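PDB 3T6Q: CD180 antigen from Mus musculus, which may cooperate with MD-1 and TLR4 in the innate immune response of B cells to bacterial lipopolysaccharide, leading to NF-kappa-B activation. Local coordinates for residues T234-D239 / L261-F266; H425-L430 / D446-L451; Q452-Q457 / E479-S484. All coordinates share one frame; numbering follows the deposited sequence.

Contact 1 (T234-D239 / L261-F266); sequences TFEDMD and LQKHYF
A salt bridge joins Glu236 to Lys263: NZ of the lysine lies 2.8 Å from Glu236 OE2 and approaches the anti lone pair, on the side away from the other carboxylate oxygen. The lysine chain runs out nearly straight and bends only at its last torsion (chi4 -84°), which turns the ammonium group onto the acid. Deeper in, Thr234 is held through both backbone polar atoms. Its N donates to Gln262 O at 2.9 Å, while its carbonyl O receives Gln262 NE2 at 3.1 Å, the donor sitting almost in line with the C=O and the oxygen close to the plane of the glutamine amide. A glutamine suits this place because NE2 has a second proton to give, and it is donated to the backbone of another protein chain. Both segments belong to a leucine-rich repeat solenoid, in the loops that come after strands 226-231 and 255-260; Phe235-Met238 is a type I turn and Leu261-His264 a type II turn. The methyl CG2 of Thr234 covers the centre of one face of the His264 ring, a CH-pi contact 3.7 Å from the centroid and 10° off the normal. His264 NE2 bonds to Leu232 O, which helps fix the ring's rotation under the methyl. Phe235 CD1 stands 4.2 Å from Gln262 NE2, which approaches the ring obliquely, ring and amide planes being 70° apart.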
loop_
_atom_site.group_PDB
_atom_site.type_symbol
_atom_site.label_atom_id
_atom_site.label_comp_id
_atom_site.label_asym_id
_atom_site.label_seq_id
_atom_site.Cartn_x
_atom_site.Cartn_y
_atom_site.Cartn_z
ATOM N N THR A 234 -8.679 -22.218 2.469
ATOM C CA THR A 234 -9.122 -21.002 1.806
ATOM C C THR A 234 -10.171 -20.345 2.697
ATOM O O THR A 234 -10.337 -20.769 3.838
ATOM C CB THR A 234 -9.609 -21.258 0.371
ATOM O OG1 THR A 234 -9.917 -19.968 -0.208
ATOM C CG2 THR A 234 -10.866 -22.178 0.332
ATOM N N PHE A 235 -10.882 -19.337 2.194
ATOM C CA PHE A 235 -11.754 -18.504 3.050
ATOM C C PHE A 235 -13.102 -18.298 2.361
ATOM O O PHE A 235 -13.223 -18.553 1.150
ATOM C CB PHE A 235 -11.082 -17.131 3.324
ATOM C CG PHE A 235 -9.698 -17.267 3.919
ATOM C CD1 PHE A 235 -9.542 -17.704 5.236
ATOM C CD2 PHE A 235 -8.564 -17.037 3.117
ATOM C CE1 PHE A 235 -8.252 -17.883 5.754
ATOM C CE2 PHE A 235 -7.275 -17.232 3.624
ATOM C CZ PHE A 235 -7.132 -17.639 4.943
ATOM N N GLU A 236 -14.072 -17.758 3.104
ATOM C CA GLU A 236 -15.439 -17.600 2.603
ATOM C C GLU A 236 -15.475 -16.574 1.501
ATOM O O GLU A 236 -16.313 -16.643 0.593
ATOM C CB GLU A 236 -16.391 -17.212 3.770
ATOM C CG GLU A 236 -16.673 -18.447 4.603
ATOM C CD GLU A 236 -17.707 -18.224 5.699
ATOM O OE1 GLU A 236 -18.373 -17.140 5.735
ATOM O OE2 GLU A 236 -17.844 -19.161 6.511
ATOM N N ASP A 237 -14.536 -15.654 1.530
ATOM C CA ASP A 237 -14.506 -14.586 0.524
ATOM C C ASP A 237 -13.607 -14.869 -0.688
ATOM O O ASP A 237 -13.352 -13.960 -1.487
ATOM C CB ASP A 237 -14.158 -13.249 1.170
ATOM C CG ASP A 237 -12.803 -13.275 1.927
ATOM O OD1 ASP A 237 -12.547 -14.188 2.739
ATOM O OD2 ASP A 237 -12.025 -12.331 1.754
ATOM N N MET A 238 -13.142 -16.111 -0.833
ATOM C CA MET A 238 -12.355 -16.523 -2.015
ATOM C C MET A 238 -13.183 -17.364 -2.984
ATOM O O MET A 238 -14.122 -18.052 -2.578
ATOM C CB MET A 238 -11.104 -17.329 -1.627
ATOM C CG MET A 238 -10.228 -16.706 -0.538
ATOM S SD MET A 238 -9.702 -15.014 -0.821
ATOM C CE MET A 238 -8.470 -15.218 -2.109
ATOM N N ASP A 239 -12.821 -17.312 -4.262
ATOM C CA ASP A 239 -13.399 -18.200 -5.268
ATOM C C ASP A 239 -13.038 -19.658 -5.022
ATOM O O ASP A 239 -11.946 -19.969 -4.539
ATOM C CB ASP A 239 -12.929 -17.802 -6.660
ATOM C CG ASP A 239 -13.614 -16.556 -7.166
ATOM O OD1 ASP A 239 -14.703 -16.204 -6.649
ATOM O OD2 ASP A 239 -13.062 -15.926 -8.091
ATOM N N LEU A 261 -6.864 -28.134 4.812
ATOM C CA LEU A 261 -7.492 -27.812 3.560
ATOM C C LEU A 261 -8.880 -27.177 3.777
ATOM O O LEU A 261 -9.803 -27.387 2.985
ATOM C CB LEU A 261 -7.621 -29.122 2.721
ATOM C CG LEU A 261 -6.269 -29.579 2.144
ATOM C CD1 LEU A 261 -6.220 -31.042 1.720
ATOM C CD2 LEU A 261 -5.863 -28.645 0.976
ATOM N N GLN A 262 -9.037 -26.422 4.855
ATOM C CA GLN A 262 -10.380 -25.925 5.179
ATOM C C GLN A 262 -11.037 -25.110 4.042
ATOM O O GLN A 262 -10.342 -24.402 3.283
ATOM C CB GLN A 262 -10.320 -25.100 6.479
ATOM C CG GLN A 262 -9.582 -23.746 6.324
ATOM C CD GLN A 262 -10.112 -22.693 7.310
ATOM O OE1 GLN A 262 -10.275 -22.961 8.482
ATOM N NE2 GLN A 262 -10.375 -21.497 6.818
ATOM N N LYS A 263 -12.364 -25.235 3.941
ATOM C CA LYS A 263 -13.230 -24.373 3.113
ATOM C C LYS A 263 -13.083 -24.595 1.627
ATOM O O LYS A 263 -13.748 -23.930 0.855
ATOM C CB LYS A 263 -13.099 -22.891 3.470
ATOM C CG LYS A 263 -13.569 -22.598 4.900
ATOM C CD LYS A 263 -14.089 -21.171 5.040
ATOM C CE LYS A 263 -14.821 -21.020 6.379
ATOM N NZ LYS A 263 -16.236 -21.463 6.308
ATOM N N HIS A 264 -12.207 -25.516 1.208
ATOM C CA HIS A 264 -12.266 -25.958 -0.191
ATOM C C HIS A 264 -13.483 -26.779 -0.427
ATOM O O HIS A 264 -14.050 -27.384 0.518
ATOM C CB HIS A 264 -11.000 -26.742 -0.595
ATOM C CG HIS A 264 -9.778 -25.870 -0.677
ATOM N ND1 HIS A 264 -9.564 -25.023 -1.722
ATOM C CD2 HIS A 264 -8.739 -25.670 0.222
ATOM C CE1 HIS A 264 -8.422 -24.346 -1.519
ATOM N NE2 HIS A 264 -7.919 -24.726 -0.313
ATOM N N TYR A 265 -13.909 -26.835 -1.683
ATOM C CA TYR A 265 -15.162 -27.512 -2.001
ATOM C C TYR A 265 -14.934 -28.991 -2.332
ATOM O O TYR A 265 -14.691 -29.336 -3.487
ATOM C CB TYR A 265 -15.870 -26.786 -3.142
ATOM C CG TYR A 265 -17.302 -27.215 -3.395
ATOM C CD1 TYR A 265 -17.679 -27.754 -4.638
ATOM C CD2 TYR A 265 -18.285 -27.082 -2.404
ATOM C CE1 TYR A 265 -18.987 -28.136 -4.882
ATOM C CE2 TYR A 265 -19.603 -27.460 -2.646
ATOM C CZ TYR A 265 -19.935 -27.988 -3.886
ATOM O OH TYR A 265 -21.222 -28.370 -4.142
ATOM N N PHE A 266 -15.021 -29.851 -1.308
ATOM C CA PHE A 266 -14.856 -31.286 -1.478
ATOM C C PHE A 266 -16.145 -32.052 -1.839
ATOM O O PHE A 266 -16.060 -32.988 -2.613
ATOM C CB PHE A 266 -14.209 -31.948 -0.251
ATOM C CG PHE A 266 -12.699 -31.756 -0.143
ATOM C CD1 PHE A 266 -11.816 -32.833 -0.399
ATOM C CD2 PHE A 266 -12.137 -30.541 0.288
ATOM C CE1 PHE A 266 -10.417 -32.660 -0.246
ATOM C CE2 PHE A 266 -10.751 -30.370 0.446
ATOM C CZ PHE A 266 -9.891 -31.425 0.164
#

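Contact 2 (H425-L430 / D446-L451)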
loop_
_atom_site.group_PDB
_atom_site.type_symbol
_atom_site.label_atom_id
_atom_site.label_comp_id
_atom_site.label_asym_id
_atom_site.label_seq_id
_atom_site.Cartn_x
_atom_site.Cartn_y
_atom_site.Cartn_z
ATOM N N HIS A 425 -13.450 -45.128 36.673
ATOM C CA HIS A 425 -12.469 -45.064 37.751
ATOM C C HIS A 425 -11.236 -44.283 37.445
ATOM O O HIS A 425 -10.440 -44.086 38.327
ATOM C CB HIS A 425 -12.060 -46.495 38.120
ATOM C CG HIS A 425 -13.086 -47.237 38.943
ATOM N ND1 HIS A 425 -14.360 -46.794 39.121
ATOM C CD2 HIS A 425 -12.999 -48.461 39.619
ATOM C CE1 HIS A 425 -15.033 -47.665 39.899
ATOM N NE2 HIS A 425 -14.202 -48.685 40.201
ATOM N N LEU A 426 -11.000 -43.863 36.196
ATOM C CA LEU A 426 -9.848 -42.991 35.915
ATOM C C LEU A 426 -10.267 -41.534 35.605
ATOM O O LEU A 426 -9.428 -40.725 35.284
ATOM C CB LEU A 426 -9.030 -43.540 34.721
ATOM C CG LEU A 426 -8.356 -44.938 34.908
ATOM C CD1 LEU A 426 -7.629 -45.362 33.622
ATOM C CD2 LEU A 426 -7.364 -44.881 36.075
ATOM N N LEU A 427 -11.556 -41.225 35.646
ATOM C CA LEU A 427 -11.995 -39.879 35.215
ATOM C C LEU A 427 -11.514 -38.855 36.243
ATOM O O LEU A 427 -11.734 -39.049 37.464
ATOM C CB LEU A 427 -13.517 -39.818 35.109
ATOM C CG LEU A 427 -14.031 -38.546 34.387
ATOM C CD1 LEU A 427 -13.792 -38.608 32.874
ATOM C CD2 LEU A 427 -15.541 -38.467 34.652
ATOM N N LYS A 428 -10.857 -37.800 35.756
ATOM C CA LYS A 428 -10.277 -36.782 36.617
ATOM C C LYS A 428 -11.038 -35.467 36.464
ATOM O O LYS A 428 -11.061 -34.693 37.414
ATOM C CB LYS A 428 -8.822 -36.504 36.253
ATOM C CG LYS A 428 -7.887 -37.678 36.543
ATOM C CD LYS A 428 -6.452 -37.264 36.240
ATOM C CE LYS A 428 -5.822 -38.197 35.221
ATOM N NZ LYS A 428 -4.368 -37.883 35.087
ATOM N N VAL A 429 -11.608 -35.218 35.266
ATOM C CA VAL A 429 -12.218 -33.914 34.969
ATOM C C VAL A 429 -13.612 -34.147 34.362
ATOM O O VAL A 429 -13.746 -34.877 33.365
ATOM C CB VAL A 429 -11.388 -33.068 33.967
ATOM C CG1 VAL A 429 -12.138 -31.764 33.622
ATOM C CG2 VAL A 429 -10.004 -32.722 34.520
ATOM N N LEU A 430 -14.635 -33.531 34.962
ATOM C CA LEU A 430 -16.015 -33.713 34.495
ATOM C C LEU A 430 -16.679 -32.329 34.457
ATOM O O LEU A 430 -16.747 -31.646 35.500
ATOM C CB LEU A 430 -16.775 -34.672 35.435
ATOM C CG LEU A 430 -18.256 -34.939 35.195
ATOM C CD1 LEU A 430 -18.529 -35.439 33.763
ATOM C CD2 LEU A 430 -18.773 -35.964 36.206
ATOM N N ASP A 446 -21.712 -41.770 41.849
ATOM C CA ASP A 446 -21.064 -43.035 42.193
ATOM C C ASP A 446 -20.146 -43.501 41.072
ATOM O O ASP A 446 -20.484 -43.389 39.884
ATOM C CB ASP A 446 -22.096 -44.141 42.438
ATOM C CG ASP A 446 -22.838 -44.004 43.772
ATOM O OD1 ASP A 446 -22.362 -43.316 44.683
ATOM O OD2 ASP A 446 -23.920 -44.609 43.902
ATOM N N GLY A 447 -18.998 -44.050 41.449
ATOM C CA GLY A 447 -18.103 -44.650 40.484
ATOM C C GLY A 447 -17.061 -43.689 39.944
ATOM O O GLY A 447 -16.412 -43.986 38.953
ATOM N N LEU A 448 -16.859 -42.557 40.634
ATOM C CA LEU A 448 -15.837 -41.574 40.258
ATOM C C LEU A 448 -14.769 -41.393 41.358
ATOM O O LEU A 448 -14.563 -40.281 41.839
ATOM C CB LEU A 448 -16.497 -40.218 39.940
ATOM C CG LEU A 448 -17.506 -40.353 38.790
ATOM C CD1 LEU A 448 -18.259 -39.022 38.679
ATOM C CD2 LEU A 448 -16.760 -40.722 37.517
ATOM N N PRO A 449 -14.076 -42.487 41.741
ATOM C CA PRO A 449 -13.081 -42.362 42.829
ATOM C C PRO A 449 -11.873 -41.475 42.529
ATOM O O PRO A 449 -11.248 -40.970 43.466
ATOM C CB PRO A 449 -12.636 -43.837 43.060
ATOM C CG PRO A 449 -12.840 -44.500 41.703
ATOM C CD PRO A 449 -14.142 -43.862 41.208
ATOM N N ALA A 450 -11.524 -41.291 41.261
ATOM C CA ALA A 450 -10.348 -40.458 40.883
ATOM C C ALA A 450 -10.694 -39.023 40.548
ATOM O O ALA A 450 -9.800 -38.231 40.270
ATOM C CB ALA A 450 -9.603 -41.093 39.697
ATOM N N LEU A 451 -11.986 -38.678 40.552
ATOM C CA LEU A 451 -12.407 -37.337 40.111
ATOM C C LEU A 451 -11.755 -36.208 40.915
ATOM O O LEU A 451 -11.903 -36.158 42.147
ATOM C CB LEU A 451 -13.939 -37.165 40.132
ATOM C CG LEU A 451 -14.391 -35.978 39.254
ATOM C CD1 LEU A 451 -14.156 -36.309 37.763
ATOM C CD2 LEU A 451 -15.858 -35.606 39.497
HETATM O O HOH W 1 -12.975 -41.130 38.788
#
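His425 ND1 makes a weak hydrogen bond of 3.5 Å to Gly447 O, which lies at the edge of the imidazole. A water bridge is firmer: one water donates to Leu427 O at 2.8 Å and accepts from Ala450 N at 2.9 Å, joining two backbones that do not bond directly there. Leu427 O also receives a CA-H...O contact from Leu451 CA. In this leucine-rich repeat solenoid the loop leaving strand 429-431 comes back to the start of its own coil, and a type I turn from Leu448 to Leu451 leads it on toward strand 453-455. Over one face of the His425 ring lies Pro449 CG, offset toward the rim in a CH-pi contact, the proline ring offering its C-H groups to the imidazole face. Ala450, whose methyl is small, fits close to the backbone, with CB 3.4 Å from His425 O. The apolar contacts belong to leucines. Leu427 CD2 meets Leu448 CD2 at 3.8 Å, the two chains side by side and pointing the same way, whereas Leu430 crosses Leu448 at about a right angle. With CG anti to the backbone N (chi1 -161°), Leu451 carries CD1 to 3.9 Å from Leu430 CB.

Contact 3 (Q452-Q457 / E479-S484); sequences QHLNLQ and EILVLS. With NAG (2-acetamido-2-deoxy-beta-D-glucopyranose), chain F.
Ile480 lays its CG2 methyl over one face of the His453 imidazole, a CH-pi contact 3.9 Å from the centroid and displaced toward the CD2 rim, while CD1 of the same isoleucine comes near ND1. The histidine chi1 of -176° sets the ring anti to its backbone N, beside the isoleucine of the next strand. From an oblique direction the hydroxyl O6 of an N-acetylglucosamine belonging to an attached glycan approaches, 3.3 Å from His453 CE1. This is the parallel beta ladder of a leucine-rich repeat solenoid: strands 453-455 and 480-482 of successive repeats run side by side, their directions only 3° apart. His453, Ile480, Asn455 and Val482 occupy one face of the ladder, and Leu454 and Leu481 point from the other into the leucine core. Val482 lies beside Asn455, the two side chains crossing obliquely. Backbone bonds alternate across the pair: Leu454 N to Ile480 O, Val482 N to Leu454 O, and Leu456 N to Val482 O at 2.8 Å. Gln452 O is gripped twice, by Ile480 N at 2.9 Å and by Glu479 N at 2.8 Å, the second donor coming in well tilted from the carbonyl plane. Beyond the strands, leucine again packs on leucine, Leu456 and Leu483 lying side by side and pointing the same way. At the far end the backbones stay close enough for Gln457 CA to make a CA-H...O contact with Ser484 O, 3.3 Å away.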
loop_
_atom_site.group_PDB
_atom_site.type_symbol
_atom_site.label_atom_id
_atom_site.label_comp_id
_atom_site.label_asym_id
_atom_site.label_seq_id
_atom_site.Cartn_x
_atom_site.Cartn_y
_atom_site.Cartn_z
ATOM N N GLN A 452 -11.073 -35.305 40.203
ATOM C CA GLN A 452 -10.367 -34.160 40.794
ATOM C C GLN A 452 -11.046 -32.814 40.564
ATOM O O GLN A 452 -10.847 -31.882 41.345
ATOM C CB GLN A 452 -8.965 -34.031 40.193
ATOM C CG GLN A 452 -8.025 -35.197 40.517
ATOM C CD GLN A 452 -6.689 -35.007 39.824
ATOM O OE1 GLN A 452 -6.391 -33.925 39.309
ATOM N NE2 GLN A 452 -5.908 -36.056 39.755
ATOM N N HIS A 453 -11.847 -32.724 39.503
ATOM C CA HIS A 453 -12.297 -31.418 38.993
ATOM C C HIS A 453 -13.721 -31.592 38.502
ATOM O O HIS A 453 -13.994 -32.393 37.588
ATOM C CB HIS A 453 -11.336 -30.957 37.887
ATOM C CG HIS A 453 -11.594 -29.591 37.320
ATOM N ND1 HIS A 453 -10.675 -28.942 36.561
ATOM C CD2 HIS A 453 -12.734 -28.780 37.330
ATOM C CE1 HIS A 453 -11.180 -27.770 36.139
ATOM N NE2 HIS A 453 -12.445 -27.669 36.594
ATOM N N LEU A 454 -14.664 -30.878 39.135
ATOM C CA LEU A 454 -16.079 -31.021 38.759
ATOM C C LEU A 454 -16.674 -29.652 38.567
ATOM O O LEU A 454 -16.658 -28.826 39.515
ATOM C CB LEU A 454 -16.865 -31.762 39.838
ATOM C CG LEU A 454 -18.374 -31.951 39.679
ATOM C CD1 LEU A 454 -18.645 -32.804 38.433
ATOM C CD2 LEU A 454 -18.953 -32.586 40.936
ATOM N N ASN A 455 -17.171 -29.374 37.352
ATOM C CA ASN A 455 -17.753 -28.058 37.127
ATOM C C ASN A 455 -19.249 -28.259 37.081
ATOM O O ASN A 455 -19.768 -28.958 36.192
ATOM C CB ASN A 455 -17.219 -27.420 35.814
ATOM C CG ASN A 455 -17.731 -25.997 35.563
ATOM O OD1 ASN A 455 -16.992 -25.180 35.042
ATOM N ND2 ASN A 455 -18.981 -25.716 35.866
ATOM N N LEU A 456 -19.951 -27.637 38.035
ATOM C CA LEU A 456 -21.407 -27.683 38.056
ATOM C C LEU A 456 -22.043 -26.318 38.015
ATOM O O LEU A 456 -23.142 -26.114 38.575
ATOM C CB LEU A 456 -21.875 -28.387 39.320
ATOM C CG LEU A 456 -21.525 -29.857 39.498
ATOM C CD1 LEU A 456 -21.996 -30.306 40.851
ATOM C CD2 LEU A 456 -22.169 -30.702 38.402
ATOM N N GLN A 457 -21.399 -25.366 37.347
ATOM C CA GLN A 457 -21.993 -24.065 37.198
ATOM C C GLN A 457 -23.376 -24.199 36.562
ATOM O O GLN A 457 -23.558 -24.975 35.612
ATOM C CB GLN A 457 -21.090 -23.203 36.319
ATOM C CG GLN A 457 -21.551 -21.777 36.206
ATOM C CD GLN A 457 -20.699 -20.939 35.276
ATOM O OE1 GLN A 457 -21.192 -20.410 34.285
ATOM N NE2 GLN A 457 -19.437 -20.790 35.606
ATOM N N GLU A 479 -10.745 -31.955 44.105
ATOM C CA GLU A 479 -9.950 -30.779 44.423
ATOM C C GLU A 479 -10.604 -29.488 44.021
ATOM O O GLU A 479 -10.493 -28.493 44.746
ATOM C CB GLU A 479 -8.559 -30.851 43.776
ATOM C CG GLU A 479 -7.663 -31.855 44.498
ATOM C CD GLU A 479 -6.324 -32.019 43.811
ATOM O OE1 GLU A 479 -5.753 -31.029 43.304
ATOM O OE2 GLU A 479 -5.854 -33.165 43.773
ATOM N N ILE A 480 -11.262 -29.500 42.861
ATOM C CA ILE A 480 -11.822 -28.272 42.283
ATOM C C ILE A 480 -13.329 -28.503 42.112
ATOM O O ILE A 480 -13.751 -29.498 41.506
ATOM C CB ILE A 480 -11.192 -27.956 40.896
ATOM C CG1 ILE A 480 -9.693 -27.736 41.022
ATOM C CG2 ILE A 480 -11.885 -26.754 40.243
ATOM C CD1 ILE A 480 -8.940 -27.793 39.697
ATOM N N LEU A 481 -14.116 -27.606 42.699
ATOM C CA LEU A 481 -15.566 -27.663 42.688
ATOM C C LEU A 481 -16.082 -26.282 42.301
ATOM O O LEU A 481 -15.769 -25.265 42.971
ATOM C CB LEU A 481 -16.112 -28.091 44.061
ATOM C CG LEU A 481 -17.633 -28.135 44.298
ATOM C CD1 LEU A 481 -18.295 -29.084 43.265
ATOM C CD2 LEU A 481 -17.899 -28.594 45.748
ATOM N N VAL A 482 -16.852 -26.236 41.211
ATOM C CA VAL A 482 -17.411 -24.951 40.707
ATOM C C VAL A 482 -18.926 -25.086 40.874
ATOM O O VAL A 482 -19.569 -25.956 40.258
ATOM C CB VAL A 482 -17.087 -24.694 39.209
ATOM C CG1 VAL A 482 -17.692 -23.362 38.731
ATOM C CG2 VAL A 482 -15.593 -24.718 38.986
ATOM N N LEU A 483 -19.476 -24.239 41.748
ATOM C CA LEU A 483 -20.896 -24.200 42.027
ATOM C C LEU A 483 -21.440 -22.809 41.847
ATOM O O LEU A 483 -22.393 -22.417 42.523
ATOM C CB LEU A 483 -21.167 -24.682 43.468
ATOM C CG LEU A 483 -21.021 -26.188 43.732
ATOM C CD1 LEU A 483 -21.134 -26.459 45.229
ATOM C CD2 LEU A 483 -22.089 -26.996 43.008
ATOM N N SER A 484 -20.858 -22.068 40.921
ATOM C CA SER A 484 -21.287 -20.701 40.712
ATOM C C SER A 484 -22.606 -20.677 39.904
ATOM O O SER A 484 -22.900 -21.650 39.222
ATOM C CB SER A 484 -20.176 -19.909 40.034
ATOM O OG SER A 484 -19.756 -20.588 38.848
HETATM C C1 NAG F . -15.529 -27.666 30.825
HETATM C C2 NAG F . -15.118 -26.688 29.712
HETATM C C3 NAG F . -13.692 -27.061 29.253
HETATM C C4 NAG F . -12.684 -27.118 30.428
HETATM C C5 NAG F . -13.244 -27.985 31.563
HETATM C C6 NAG F . -12.375 -27.940 32.825
HETATM C C7 NAG F . -16.773 -25.736 28.137
HETATM C C8 NAG F . -17.721 -25.977 26.969
HETATM N N2 NAG F . -16.081 -26.777 28.589
HETATM O O3 NAG F . -13.240 -26.088 28.300
HETATM O O4 NAG F . -11.490 -27.803 30.013
HETATM O O5 NAG F . -14.573 -27.593 31.903
HETATM O O6 NAG F . -12.210 -26.600 33.245
HETATM O O7 NAG F . -16.662 -24.615 28.625
#

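From the N terminus, contact 1 closes first, joining the loop after strand 226-231 to the loop after strand 255-260. Some 160 residues later contact 2 closes a shorter loop, returning the chain after strand 429-431 to the beginning of that coil. Contact 3 opens immediately afterwards and pairs strand 453-455 with strand 480-482. All three follow in series, none nested or crossing. Contacts 2 and 3 touch, their centres about 13 Å apart, because strands 429-431 and 453-455 are neighbours: Lys428 O probably accepts from Gln452 N. Contact 1 remains separate, with nearest atoms about 27 Å from either, at an earlier part of the curved solenoid.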